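Nuclear RNA export factor 2 (Drosophila melanogaster, PDB 6MRK) acts in a nuclear complex with Piwi and Nxt1 that silences transposons cotranscriptionally in the ovary, and may also export mRNA from the nucleus. Local coordinates at residues Ser111-Asp115 and Tyr127-Leu131; Phe26-Arg32 and Leu99-Pro103. One frame throughout, in Å; residues are numbered along the deposited sequence.

In the fold
Both contacts belong to the NTF2-like domain of this NXF-family protein, a curved mixed beta sheet with helices packed against it. Interaction 1 is a piece of the hairpin of strands 104-119 and 123-135; interaction 2 pins the loop after helix 12-27 to the loop that follows helix 92-99 and leads into that same strand 104-119. Their centres lie about 20 Å apart, on opposite sides of the chain's centre, and their nearest atoms are about 7 Å apart. Helix 12-27 connects them, since its Leu19 and Leu23 touch Val128 and Leu112 and its last turn carries Phe26. Another protein chain reaches interaction 1 but does not touch interaction 2.

Interaction 1 (Ser111-Asp115 and Tyr127-Leu131); sequences SLQTD and YVAGL
Gln113 pairs with Ala129, and Asp115 with Tyr127, in the antiparallel hairpin of strands 104-119 and 123-135, part of the NTF2-like sheet. Gln113 N gives a nearly straight bond to Ala129 O (2.6 Å, 172°), returned by Ala129 N to Gln113 O. Asp115 and Tyr127 likewise exchange two N-H...O bonds.

The CB of Leu112 does not point at the other strand, yet the methyls come close to it. CB already meets Val128 CG2 (4.0 Å); CG stands beside the backbone N (chi1 -68°), and beyond it CD1 stays near Val128 CG2. Gly130, with no side chain, lets CD2 lie against its CA (3.6 Å). The branched pair Leu112 and Val128 suits the apolar side, where helix 12-27 and Phe156 also pack. On the Gln113 side, Asp115 turns to the chain of another protein: OD1 makes a salt bridge with a basic side chain there, and OD2 is hydrogen-bonded to a polar one.

At Ser111 the acceptor is a small side-chain hydroxyl: OG, turned between the backbone N and carbonyl carbon, is also hydrogen-bonded to Asp108 O and accepts from Leu131 N at 2.9 Å with a bent 131° angle.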
loop_
_atom_site.group_PDB
_atom_site.type_symbol
_atom_site.label_atom_id
_atom_site.label_comp_id
_atom_site.label_asym_id
_atom_site.label_seq_id
_atom_site.Cartn_x
_atom_site.Cartn_y
_atom_site.Cartn_z
ATOM N N SER A 111 10.937 11.039 8.324
ATOM C CA SER A 111 10.214 9.952 9.028
ATOM C C SER A 111 9.985 8.776 8.081
ATOM O O SER A 111 9.510 7.732 8.556
ATOM C CB SER A 111 8.918 10.456 9.608
ATOM O OG SER A 111 7.892 10.523 8.629
ATOM N N LEU A 112 10.338 8.940 6.806
ATOM C CA LEU A 112 9.828 8.063 5.733
ATOM C C LEU A 112 10.637 6.779 5.673
ATOM O O LEU A 112 11.859 6.871 5.543
ATOM C CB LEU A 112 9.925 8.773 4.383
ATOM C CG LEU A 112 9.011 9.979 4.189
ATOM C CD1 LEU A 112 9.169 10.486 2.768
ATOM C CD2 LEU A 112 7.548 9.651 4.496
ATOM N N GLN A 113 9.939 5.645 5.657
ATOM C CA GLN A 113 10.544 4.315 5.432
ATOM C C GLN A 113 10.026 3.772 4.106
ATOM O O GLN A 113 8.806 3.790 3.895
ATOM C CB GLN A 113 10.270 3.411 6.624
ATOM C CG GLN A 113 11.117 3.814 7.818
ATOM C CD GLN A 113 10.829 3.013 9.061
ATOM O OE1 GLN A 113 11.649 2.210 9.509
ATOM N NE2 GLN A 113 9.655 3.244 9.628
ATOM N N THR A 114 10.966 3.323 3.276
ATOM C CA THR A 114 10.833 3.009 1.838
ATOM C C THR A 114 10.895 1.491 1.692
ATOM O O THR A 114 11.646 0.836 2.429
ATOM C CB THR A 114 11.925 3.783 1.085
ATOM O OG1 THR A 114 11.201 4.877 0.534
ATOM C CG2 THR A 114 12.690 3.006 0.025
ATOM N N ASP A 115 10.132 0.938 0.767
ATOM C CA ASP A 115 10.290 -0.477 0.351
ATOM C C ASP A 115 10.082 -0.535 -1.155
ATOM O O ASP A 115 8.931 -0.467 -1.568
ATOM C CB ASP A 115 9.296 -1.413 1.055
ATOM C CG ASP A 115 9.465 -1.507 2.560
ATOM O OD1 ASP A 115 9.046 -0.549 3.245
ATOM O OD2 ASP A 115 10.014 -2.536 3.041
ATOM N N TYR A 127 6.656 1.381 -1.963
ATOM C CA TYR A 127 5.841 1.634 -0.758
ATOM C C TYR A 127 6.605 2.637 0.087
ATOM O O TYR A 127 7.822 2.586 0.090
ATOM C CB TYR A 127 5.583 0.358 0.048
ATOM C CG TYR A 127 4.979 -0.793 -0.711
ATOM C CD1 TYR A 127 4.116 -0.612 -1.778
ATOM C CD2 TYR A 127 5.248 -2.090 -0.338
ATOM C CE1 TYR A 127 3.539 -1.679 -2.453
ATOM C CE2 TYR A 127 4.668 -3.174 -0.985
ATOM C CZ TYR A 127 3.811 -2.969 -2.050
ATOM O OH TYR A 127 3.281 -4.035 -2.712
ATOM N N VAL A 128 5.895 3.532 0.748
ATOM C CA VAL A 128 6.496 4.494 1.707
ATOM C C VAL A 128 5.634 4.455 2.977
ATOM O O VAL A 128 4.405 4.363 2.867
ATOM C CB VAL A 128 6.605 5.892 1.072
ATOM C CG1 VAL A 128 5.248 6.535 0.873
ATOM C CG2 VAL A 128 7.496 6.816 1.865
ATOM N N ALA A 129 6.261 4.422 4.145
ATOM C CA ALA A 129 5.592 4.557 5.456
ATOM C C ALA A 129 6.169 5.806 6.117
ATOM O O ALA A 129 7.416 5.955 6.154
ATOM C CB ALA A 129 5.827 3.314 6.286
ATOM N N GLY A 130 5.322 6.704 6.586
ATOM C CA GLY A 130 5.839 7.946 7.184
ATOM C C GLY A 130 4.848 8.621 8.104
ATOM O O GLY A 130 3.885 7.959 8.561
ATOM N N LEU A 131 5.107 9.898 8.364
ATOM C CA LEU A 131 4.283 10.748 9.238
ATOM C C LEU A 131 4.028 12.036 8.468
ATOM O O LEU A 131 4.972 12.555 7.829
ATOM C CB LEU A 131 5.038 10.986 10.547
ATOM C CG LEU A 131 4.403 12.013 11.482
ATOM C CD1 LEU A 131 4.272 11.465 12.897
ATOM C CD2 LEU A 131 5.184 13.323 11.482
#

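Interaction 2 (Phe26-Arg32 and Leu99-Pro103); sequences FENDEFR and LLQLP
Arg32 reaches across to three backbone carbonyls of segment 99-103, and these hydrogen bonds carry the polar part of the contact. NH1 donates to Leu99 O at 2.8 Å, nearly in line with that carbonyl, and also to Leu102 O, approaching from above its plane. NH2 bonds Pro103 O at 2.9 Å, again from above the carbonyl plane. On its own side of the contact, NE bonds Phe26 O (2.7 Å), while NH2 makes weak bonds to the backbone O atoms of Phe26 and Glu27. An arginine suits this place because one flat, rigid group has N-H bonds fanning out in its plane, enough to serve several backbone carbonyls at once. The many bonds fix its rotation, and the surrounding carbonyl oxygens would be expected to favour its positive charge.

The two faces of the guanidinium are covered. Phe26 CZ lies over the centre of one face, and Asp29 CB over the opposite one; in return, Arg32 NE sits above the centre of the Phe26 ring. The side chain gets there by staying extended through CG and CD, then bending at chi3 (-72°), which swings the guanidinium between the two.

Apolar contacts complete the joint. The edge of the Phe26 ring meets Leu99 CG through CE1 (3.9 Å) and Leu102 CD1 through CZ, both crossing at about a right angle. Leu100 slides past the aliphatic part of Arg32 in the opposite direction, its CD2 3.7 Å from Arg32 CB. Leucines suit this segment by offering branched carbon to ring and alkyl chain alike.

Beyond Phe26, an Asx turn in which Asn28 OD1 accepts from Glu30 N shapes the loop. Within the NTF2-like fold, Arg32 thus ties the C-terminal end of helix 12-27 to the connection between helix 92-99 and strand 104-119.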
loop_
_atom_site.group_PDB
_atom_site.type_symbol
_atom_site.label_atom_id
_atom_site.label_comp_id
_atom_site.label_asym_id
_atom_site.label_seq_id
_atom_site.Cartn_x
_atom_site.Cartn_y
_atom_site.Cartn_z
ATOM N N PHE A 26 1.805 16.738 -3.859
ATOM C CA PHE A 26 0.486 16.393 -3.276
ATOM C C PHE A 26 0.200 17.392 -2.158
ATOM O O PHE A 26 -0.956 17.785 -1.998
ATOM C CB PHE A 26 0.454 14.951 -2.762
ATOM C CG PHE A 26 -0.868 14.552 -2.162
ATOM C CD1 PHE A 26 -1.910 14.136 -2.974
ATOM C CD2 PHE A 26 -1.089 14.622 -0.791
ATOM C CE1 PHE A 26 -3.142 13.793 -2.435
ATOM C CE2 PHE A 26 -2.317 14.264 -0.250
ATOM C CZ PHE A 26 -3.343 13.855 -1.076
ATOM N N GLU A 27 1.254 17.808 -1.452
ATOM C CA GLU A 27 1.220 18.608 -0.192
ATOM C C GLU A 27 0.221 19.759 -0.311
ATOM O O GLU A 27 -0.782 19.748 0.441
ATOM C CB GLU A 27 2.627 19.095 0.190
ATOM C CG GLU A 27 3.490 17.968 0.750
ATOM C CD GLU A 27 4.671 18.328 1.633
ATOM O OE1 GLU A 27 5.054 19.517 1.668
ATOM O OE2 GLU A 27 5.210 17.403 2.285
ATOM N N ASN A 28 0.481 20.718 -1.199
ATOM C CA ASN A 28 -0.387 21.914 -1.350
ATOM C C ASN A 28 -1.571 21.533 -2.245
ATOM O O ASN A 28 -1.354 21.241 -3.440
ATOM C CB ASN A 28 0.401 23.132 -1.837
ATOM C CG ASN A 28 -0.422 24.400 -1.853
ATOM O OD1 ASN A 28 -1.646 24.351 -1.778
ATOM N ND2 ASN A 28 0.244 25.535 -1.961
ATOM N N ASP A 29 -2.779 21.535 -1.672
ATOM C CA ASP A 29 -4.035 21.066 -2.325
ATOM C C ASP A 29 -4.446 22.028 -3.448
ATOM O O ASP A 29 -5.201 21.594 -4.321
ATOM C CB ASP A 29 -5.171 20.859 -1.312
ATOM C CG ASP A 29 -5.453 22.026 -0.375
ATOM O OD1 ASP A 29 -4.514 22.799 -0.089
ATOM O OD2 ASP A 29 -6.614 22.141 0.076
ATOM N N GLU A 30 -3.956 23.269 -3.418
ATOM C CA GLU A 30 -4.195 24.309 -4.456
ATOM C C GLU A 30 -3.605 23.895 -5.812
ATOM O O GLU A 30 -4.222 24.231 -6.833
ATOM C CB GLU A 30 -3.579 25.649 -4.043
ATOM C CG GLU A 30 -4.563 26.635 -3.436
ATOM C CD GLU A 30 -4.027 28.059 -3.424
ATOM O OE1 GLU A 30 -3.292 28.417 -2.461
ATOM O OE2 GLU A 30 -4.307 28.794 -4.404
ATOM N N PHE A 31 -2.440 23.246 -5.832
ATOM C CA PHE A 31 -1.712 22.876 -7.079
ATOM C C PHE A 31 -1.697 21.349 -7.227
ATOM O O PHE A 31 -0.902 20.792 -8.011
ATOM C CB PHE A 31 -0.323 23.525 -7.085
ATOM C CG PHE A 31 -0.368 25.008 -6.797
ATOM C CD1 PHE A 31 -1.007 25.883 -7.669
ATOM C CD2 PHE A 31 0.163 25.522 -5.619
ATOM C CE1 PHE A 31 -1.089 27.240 -7.384
ATOM C CE2 PHE A 31 0.085 26.880 -5.342
ATOM C CZ PHE A 31 -0.542 27.735 -6.223
ATOM N N ARG A 32 -2.611 20.682 -6.530
ATOM C CA ARG A 32 -2.638 19.207 -6.446
ATOM C C ARG A 32 -3.256 18.611 -7.710
ATOM O O ARG A 32 -3.007 17.426 -7.982
ATOM C CB ARG A 32 -3.421 18.779 -5.215
ATOM C CG ARG A 32 -3.325 17.288 -4.967
ATOM C CD ARG A 32 -4.178 16.962 -3.784
ATOM N NE ARG A 32 -3.566 17.439 -2.556
ATOM C CZ ARG A 32 -4.218 17.524 -1.416
ATOM N NH1 ARG A 32 -5.485 17.166 -1.389
ATOM N NH2 ARG A 32 -3.623 17.965 -0.323
ATOM N N LEU A 99 -8.787 13.138 -4.938
ATOM C CA LEU A 99 -7.513 13.630 -4.367
ATOM C C LEU A 99 -7.616 15.121 -4.046
ATOM O O LEU A 99 -6.897 15.574 -3.140
ATOM C CB LEU A 99 -6.397 13.365 -5.380
ATOM C CG LEU A 99 -5.459 12.191 -5.084
ATOM C CD1 LEU A 99 -6.197 10.952 -4.622
ATOM C CD2 LEU A 99 -4.629 11.871 -6.305
ATOM N N LEU A 100 -8.451 15.862 -4.773
ATOM C CA LEU A 100 -8.589 17.328 -4.596
ATOM C C LEU A 100 -9.503 17.657 -3.416
ATOM O O LEU A 100 -9.577 18.844 -3.047
ATOM C CB LEU A 100 -9.133 17.926 -5.894
ATOM C CG LEU A 100 -8.119 18.017 -7.029
ATOM C CD1 LEU A 100 -8.701 18.776 -8.198
ATOM C CD2 LEU A 100 -6.850 18.705 -6.566
ATOM N N GLN A 101 -10.187 16.656 -2.869
ATOM C CA GLN A 101 -11.129 16.819 -1.738
ATOM C C GLN A 101 -10.431 16.518 -0.420
ATOM O O GLN A 101 -11.050 16.762 0.637
ATOM C CB GLN A 101 -12.292 15.853 -1.875
ATOM C CG GLN A 101 -12.927 15.913 -3.246
ATOM C CD GLN A 101 -14.229 15.166 -3.264
ATOM O OE1 GLN A 101 -14.435 14.274 -4.076
ATOM N NE2 GLN A 101 -15.106 15.492 -2.334
ATOM N N LEU A 102 -9.230 15.948 -0.474
ATOM C CA LEU A 102 -8.503 15.556 0.750
ATOM C C LEU A 102 -7.891 16.818 1.337
ATOM O O LEU A 102 -7.742 17.838 0.665
ATOM C CB LEU A 102 -7.463 14.492 0.411
ATOM C CG LEU A 102 -8.032 13.204 -0.178
ATOM C CD1 LEU A 102 -6.908 12.243 -0.520
ATOM C CD2 LEU A 102 -9.017 12.549 0.778
ATOM N N PRO A 103 -7.615 16.826 2.649
ATOM C CA PRO A 103 -7.012 17.996 3.272
ATOM C C PRO A 103 -5.595 18.277 2.777
ATOM O O PRO A 103 -4.965 17.435 2.203
ATOM C CB PRO A 103 -6.977 17.652 4.768
ATOM C CG PRO A 103 -7.106 16.143 4.812
ATOM C CD PRO A 103 -7.945 15.761 3.611
#